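Local coordinates for protein putative aminomethyltransferase (Leptospirillum rubarum, PDB 3TTG) that probably binds folate and acts as an aminomethyltransferase of the glycine cleavage T-protein family, its exact substrate unknown, at residues A[178-183]-A[277-282]; A[224-229]-A[310-315]. All blocks are in the same frame, centred on the assembly; numbering follows the deposited sequence.

Interaction 1: residues A[178-183]-A[277-282]; sequences FQHNLD and RSLAGF
His180 and Leu279 meet edge-on: the imidazole points its NE2 corner at the strand and gives its N-H to the carbonyl O of Leu279, NE2 to O 3.0 Å. The bond is fairly straight, 158° at the hydrogen. The acceptor lies almost in the imidazole plane, whereas the donor is tilted 32° from the carbonyl plane of Leu279. The His180 CG stands beside its own backbone N and anti to the carbonyl carbon (chi1 -54°), which carries the ring across to the backbone of the strand. The pairing joins two domains of the T-protein architecture, since 178-183 is a loop of the probable folate-binding part and 277-282 opens the first strand of the C-terminal barrel domain. Beside the imidazole bond the contact is apolar. One methyl of Leu279, CD2, rests against the aliphatic base of Gln179, 3.8 Å from its CG and 3.9 Å from its CB, the two side chains crossing at a slant. Gln179 then bends at chi2, turning its amide away from the strand and toward the end of helix 218-227, where NE2 is bonded to the carbonyl O of Lys228. The backbone of Leu279 is also paired with Glu245, and that of His180 with Gly247.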
loop_
_atom_site.group_PDB
_atom_site.type_symbol
_atom_site.label_atom_id
_atom_site.label_comp_id
_atom_site.label_asym_id
_atom_site.label_seq_id
_atom_site.Cartn_x
_atom_site.Cartn_y
_atom_site.Cartn_z
ATOM N N PHE A 178 -7.116 2.849 5.562
ATOM C CA PHE A 178 -5.763 2.363 5.505
ATOM C C PHE A 178 -4.940 2.915 6.655
ATOM O O PHE A 178 -5.254 2.580 7.804
ATOM C CB PHE A 178 -5.169 2.599 4.078
ATOM C CG PHE A 178 -4.043 1.651 3.745
ATOM C CD1 PHE A 178 -4.208 0.264 3.883
ATOM C CD2 PHE A 178 -2.780 2.128 3.402
ATOM C CE1 PHE A 178 -3.182 -0.617 3.558
ATOM C CE2 PHE A 178 -1.738 1.227 3.088
ATOM C CZ PHE A 178 -1.950 -0.142 3.192
ATOM N N GLN A 179 -3.885 3.681 6.413
ATOM C CA GLN A 179 -3.006 4.120 7.499
ATOM C C GLN A 179 -3.798 4.948 8.532
ATOM O O GLN A 179 -4.608 5.813 8.188
ATOM C CB GLN A 179 -1.768 4.868 6.976
ATOM C CG GLN A 179 -2.050 6.305 6.499
ATOM C CD GLN A 179 -2.859 6.393 5.254
ATOM O OE1 GLN A 179 -2.994 5.439 4.482
ATOM N NE2 GLN A 179 -3.301 7.567 4.944
ATOM N N HIS A 180 -3.565 4.636 9.790
ATOM C CA HIS A 180 -4.208 5.238 10.971
ATOM C C HIS A 180 -5.736 5.195 10.868
ATOM O O HIS A 180 -6.400 6.041 11.469
ATOM C CB HIS A 180 -3.728 6.707 11.193
ATOM C CG HIS A 180 -2.259 6.951 11.286
ATOM N ND1 HIS A 180 -1.467 6.321 12.224
ATOM C CD2 HIS A 180 -1.490 7.819 10.578
ATOM C CE1 HIS A 180 -0.253 6.798 12.036
ATOM N NE2 HIS A 180 -0.237 7.749 11.105
ATOM N N ASN A 181 -6.296 4.167 10.182
ATOM C CA ASN A 181 -7.686 3.976 9.849
ATOM C C ASN A 181 -8.287 5.130 9.136
ATOM O O ASN A 181 -9.477 5.367 9.268
ATOM C CB ASN A 181 -8.515 3.705 11.085
ATOM C CG ASN A 181 -8.166 2.425 11.707
ATOM O OD1 ASN A 181 -8.588 1.376 11.210
ATOM N ND2 ASN A 181 -7.328 2.486 12.733
ATOM N N LEU A 182 -7.502 5.840 8.338
ATOM C CA LEU A 182 -8.042 6.973 7.587
ATOM C C LEU A 182 -8.642 6.457 6.308
ATOM O O LEU A 182 -8.078 5.539 5.695
ATOM C CB LEU A 182 -6.895 7.983 7.268
ATOM C CG LEU A 182 -6.278 8.649 8.492
ATOM C CD1 LEU A 182 -4.932 9.303 8.170
ATOM C CD2 LEU A 182 -7.234 9.694 9.070
ATOM N N ASP A 183 -9.715 7.086 5.869
ATOM C CA ASP A 183 -10.340 6.787 4.586
ATOM C C ASP A 183 -9.430 7.344 3.484
ATOM O O ASP A 183 -9.177 8.540 3.466
ATOM C CB ASP A 183 -11.753 7.440 4.527
ATOM C CG ASP A 183 -12.622 7.005 3.366
ATOM O OD1 ASP A 183 -12.091 6.850 2.246
ATOM O OD2 ASP A 183 -13.844 6.940 3.546
ATOM N N ARG A 277 8.062 6.199 17.487
ATOM C CA ARG A 277 7.900 6.967 16.288
ATOM C C ARG A 277 6.664 6.498 15.560
ATOM O O ARG A 277 6.190 5.392 15.816
ATOM C CB ARG A 277 9.150 6.878 15.437
ATOM C CG ARG A 277 9.531 5.498 15.063
ATOM C CD ARG A 277 10.856 5.484 14.392
ATOM N NE ARG A 277 11.239 4.122 14.054
ATOM C CZ ARG A 277 12.316 3.804 13.349
ATOM N NH1 ARG A 277 13.127 4.756 12.897
ATOM N NH2 ARG A 277 12.590 2.533 13.085
ATOM N N SER A 278 6.100 7.363 14.718
ATOM C CA SER A 278 4.862 7.081 14.004
ATOM C C SER A 278 4.856 7.713 12.631
ATOM O O SER A 278 5.496 8.731 12.416
ATOM C CB SER A 278 3.641 7.550 14.795
ATOM O OG SER A 278 3.744 8.927 15.084
ATOM N N LEU A 279 4.114 7.094 11.692
ATOM C CA LEU A 279 4.002 7.580 10.343
ATOM C C LEU A 279 3.429 8.972 10.365
ATOM O O LEU A 279 2.385 9.178 10.991
ATOM C CB LEU A 279 3.108 6.656 9.486
ATOM C CG LEU A 279 2.993 7.049 7.988
ATOM C CD1 LEU A 279 4.167 6.484 7.209
ATOM C CD2 LEU A 279 1.638 6.613 7.411
ATOM N N ALA A 280 4.097 9.917 9.678
ATOM C CA ALA A 280 3.676 11.313 9.606
ATOM C C ALA A 280 3.732 11.869 8.197
ATOM O O ALA A 280 4.436 11.352 7.329
ATOM C CB ALA A 280 4.557 12.158 10.521
ATOM N N GLY A 281 2.883 12.834 7.954
ATOM C CA GLY A 281 2.888 13.603 6.722
ATOM C C GLY A 281 3.759 14.827 6.893
ATOM O O GLY A 281 3.910 15.366 8.012
ATOM N N PHE A 282 4.420 15.232 5.808
ATOM C CA PHE A 282 5.273 16.404 5.847
ATOM C C PHE A 282 4.976 17.301 4.676
ATOM O O PHE A 282 4.644 16.828 3.603
ATOM C CB PHE A 282 6.753 16.051 5.824
ATOM C CG PHE A 282 7.164 15.206 6.998
ATOM C CD1 PHE A 282 7.619 15.791 8.163
ATOM C CD2 PHE A 282 7.205 13.830 6.893
ATOM C CE1 PHE A 282 8.043 15.007 9.232
ATOM C CE2 PHE A 282 7.635 13.041 7.972
ATOM C CZ PHE A 282 7.975 13.644 9.160
#

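Interaction 2: residues A[224-229]-A[310-315]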
loop_
_atom_site.group_PDB
_atom_site.type_symbol
_atom_site.label_atom_id
_atom_site.label_comp_id
_atom_site.label_asym_id
_atom_site.label_seq_id
_atom_site.Cartn_x
_atom_site.Cartn_y
_atom_site.Cartn_z
ATOM N N TYR A 224 -0.632 11.080 -6.328
ATOM C CA TYR A 224 -1.965 10.762 -5.871
ATOM C C TYR A 224 -1.893 9.927 -4.565
ATOM O O TYR A 224 -2.556 10.264 -3.566
ATOM C CB TYR A 224 -2.766 10.012 -6.982
ATOM C CG TYR A 224 -4.126 9.584 -6.490
ATOM C CD1 TYR A 224 -5.256 10.342 -6.759
ATOM C CD2 TYR A 224 -4.288 8.408 -5.772
ATOM C CE1 TYR A 224 -6.513 9.971 -6.266
ATOM C CE2 TYR A 224 -5.534 8.028 -5.272
ATOM C CZ TYR A 224 -6.644 8.824 -5.506
ATOM O OH TYR A 224 -7.888 8.428 -5.060
ATOM N N LEU A 225 -1.098 8.849 -4.570
ATOM C CA LEU A 225 -0.971 8.008 -3.358
ATOM C C LEU A 225 -0.392 8.800 -2.181
ATOM O O LEU A 225 -0.819 8.622 -1.020
ATOM C CB LEU A 225 -0.103 6.764 -3.588
ATOM C CG LEU A 225 -0.610 5.744 -4.601
ATOM C CD1 LEU A 225 0.397 4.625 -4.735
ATOM C CD2 LEU A 225 -2.001 5.242 -4.272
ATOM N N THR A 226 0.573 9.682 -2.464
ATOM C CA THR A 226 1.173 10.498 -1.354
ATOM C C THR A 226 0.139 11.503 -0.825
ATOM O O THR A 226 0.058 11.703 0.403
ATOM C CB THR A 226 2.461 11.190 -1.808
ATOM O OG1 THR A 226 3.256 10.157 -2.437
ATOM C CG2 THR A 226 3.251 11.803 -0.609
ATOM N N GLU A 227 -0.667 12.103 -1.726
ATOM C CA GLU A 227 -1.772 13.020 -1.324
ATOM C C GLU A 227 -2.801 12.300 -0.414
ATOM O O GLU A 227 -3.354 12.920 0.496
ATOM C CB GLU A 227 -2.474 13.624 -2.565
ATOM C CG GLU A 227 -1.685 14.756 -3.205
ATOM C CD GLU A 227 -2.136 15.240 -4.576
ATOM O OE1 GLU A 227 -2.892 14.515 -5.254
ATOM O OE2 GLU A 227 -1.763 16.366 -4.964
ATOM N N LYS A 228 -2.987 10.994 -0.587
ATOM C CA LYS A 228 -3.860 10.163 0.283
ATOM C C LYS A 228 -3.137 9.645 1.556
ATOM O O LYS A 228 -3.795 9.079 2.429
ATOM C CB LYS A 228 -4.447 8.974 -0.476
ATOM C CG LYS A 228 -5.259 9.396 -1.708
ATOM C CD LYS A 228 -6.377 10.406 -1.474
ATOM C CE LYS A 228 -7.440 9.962 -0.523
ATOM N NZ LYS A 228 -8.454 11.035 -0.324
ATOM N N GLY A 229 -1.847 9.933 1.696
ATOM C CA GLY A 229 -1.039 9.545 2.861
ATOM C C GLY A 229 -0.650 8.089 2.931
ATOM O O GLY A 229 -0.239 7.603 3.994
ATOM N N LEU A 310 12.469 11.214 6.793
ATOM C CA LEU A 310 11.636 11.429 5.623
ATOM C C LEU A 310 11.945 10.286 4.676
ATOM O O LEU A 310 13.104 10.105 4.275
ATOM C CB LEU A 310 11.982 12.778 5.040
ATOM C CG LEU A 310 11.151 13.277 3.898
ATOM C CD1 LEU A 310 9.708 13.606 4.366
ATOM C CD2 LEU A 310 11.843 14.541 3.261
ATOM N N THR A 311 10.902 9.562 4.235
ATOM C CA THR A 311 11.096 8.326 3.462
ATOM C C THR A 311 10.777 8.491 2.005
ATOM O O THR A 311 11.334 7.746 1.172
ATOM C CB THR A 311 10.353 7.157 4.116
ATOM O OG1 THR A 311 8.984 7.442 4.320
ATOM C CG2 THR A 311 10.950 6.734 5.447
ATOM N N ARG A 312 9.912 9.445 1.653
ATOM C CA ARG A 312 9.613 9.728 0.265
ATOM C C ARG A 312 8.958 11.059 0.154
ATOM O O ARG A 312 8.323 11.567 1.125
ATOM C CB ARG A 312 8.740 8.637 -0.450
ATOM C CG ARG A 312 7.220 8.678 -0.229
ATOM C CD ARG A 312 6.526 7.667 -1.103
ATOM N NE ARG A 312 5.084 7.915 -1.234
ATOM C CZ ARG A 312 4.100 7.220 -0.665
ATOM N NH1 ARG A 312 4.366 6.174 0.098
ATOM N NH2 ARG A 312 2.853 7.505 -0.935
ATOM N N THR A 313 9.075 11.629 -1.043
ATOM C CA THR A 313 8.404 12.889 -1.335
ATOM C C THR A 313 7.777 12.851 -2.717
ATOM O O THR A 313 8.210 12.102 -3.595
ATOM C CB THR A 313 9.361 14.147 -1.231
ATOM O OG1 THR A 313 10.415 14.039 -2.173
ATOM C CG2 THR A 313 9.968 14.344 0.132
ATOM N N SER A 314 6.779 13.706 -2.916
ATOM C CA SER A 314 6.168 13.983 -4.214
ATOM C C SER A 314 5.868 15.469 -4.289
ATOM O O SER A 314 5.641 16.109 -3.277
ATOM C CB SER A 314 4.844 13.221 -4.445
ATOM O OG SER A 314 4.945 11.830 -4.725
ATOM N N SER A 315 5.688 15.966 -5.475
ATOM C CA SER A 315 5.029 17.263 -5.680
ATOM C C SER A 315 3.530 17.103 -5.469
ATOM O O SER A 315 2.971 16.047 -5.779
ATOM C CB SER A 315 5.248 17.754 -7.101
ATOM O OG SER A 315 6.607 18.061 -7.327
#
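In Thr226 the hydroxyl OG1 sits beside the backbone N and anti to the carbonyl carbon (chi1 -49°), facing Arg312 and Ser314 on the strand. Arg312 starts with its CG between backbone N and carbonyl carbon (chi1 81°), then runs extended to NE, so that its guanidinium reaches the helix from the opposite direction. The two meet side-on: NE and NH2 both donate to the single atom Thr226 OG1, each over 3.1 Å, and that oxygen lies close to the guanidinium plane. Two bent bonds to one acceptor make a fork that limits rotation of the flat group about its long axis. Arg312 NH2 also passes near the helix backbone, 3.7 Å from Leu225 C, and is bonded to the carbonyl O of Ile230. NH1 forms a salt bridge with Glu236, so the buried positive charge is probably balanced there. The hydroxyls of Ser314 and Thr226 approach tip to tip, OG to OG1 3.3 Å. Thr226 OG1 is itself bonded to the carbonyl O of Leu222, one turn back in the helix, and thus links strand and helix through a single hydroxyl. Just beyond, Gly229 ends the helix with a Schellman motif. Around this joint, helix 218-227 lies against the antiparallel sheet of the C-terminal domain: Arg312 follows Thr311 in a classic beta bulge opposite Leu325, Thr226 packs on Ile323 of strand 321-329, and Tyr224, on the far side, stacks with His33 of helix 29-34.

From the N terminus, the chain first lays down 178-183, a loop between strands 170-173 and 187-193, and then helix 218-227, which carries 224-229. Strand 277-284 returns to the loop and closes interaction 1; strand 306-316 returns to the helix and closes interaction 2. The segments alternate, so the two loops of chain cross. Both contacts bind the probable folate-binding portion to one antiparallel sheet of the C-terminal barrel domain, with centres about 12 Å apart. They also touch directly: Phe282 CD2 packs 3.6 Å from Leu310 CD1, although strand 321-329 runs between their strands in the sheet, while the first segments meet through the Gln179 amide and the end of the helix.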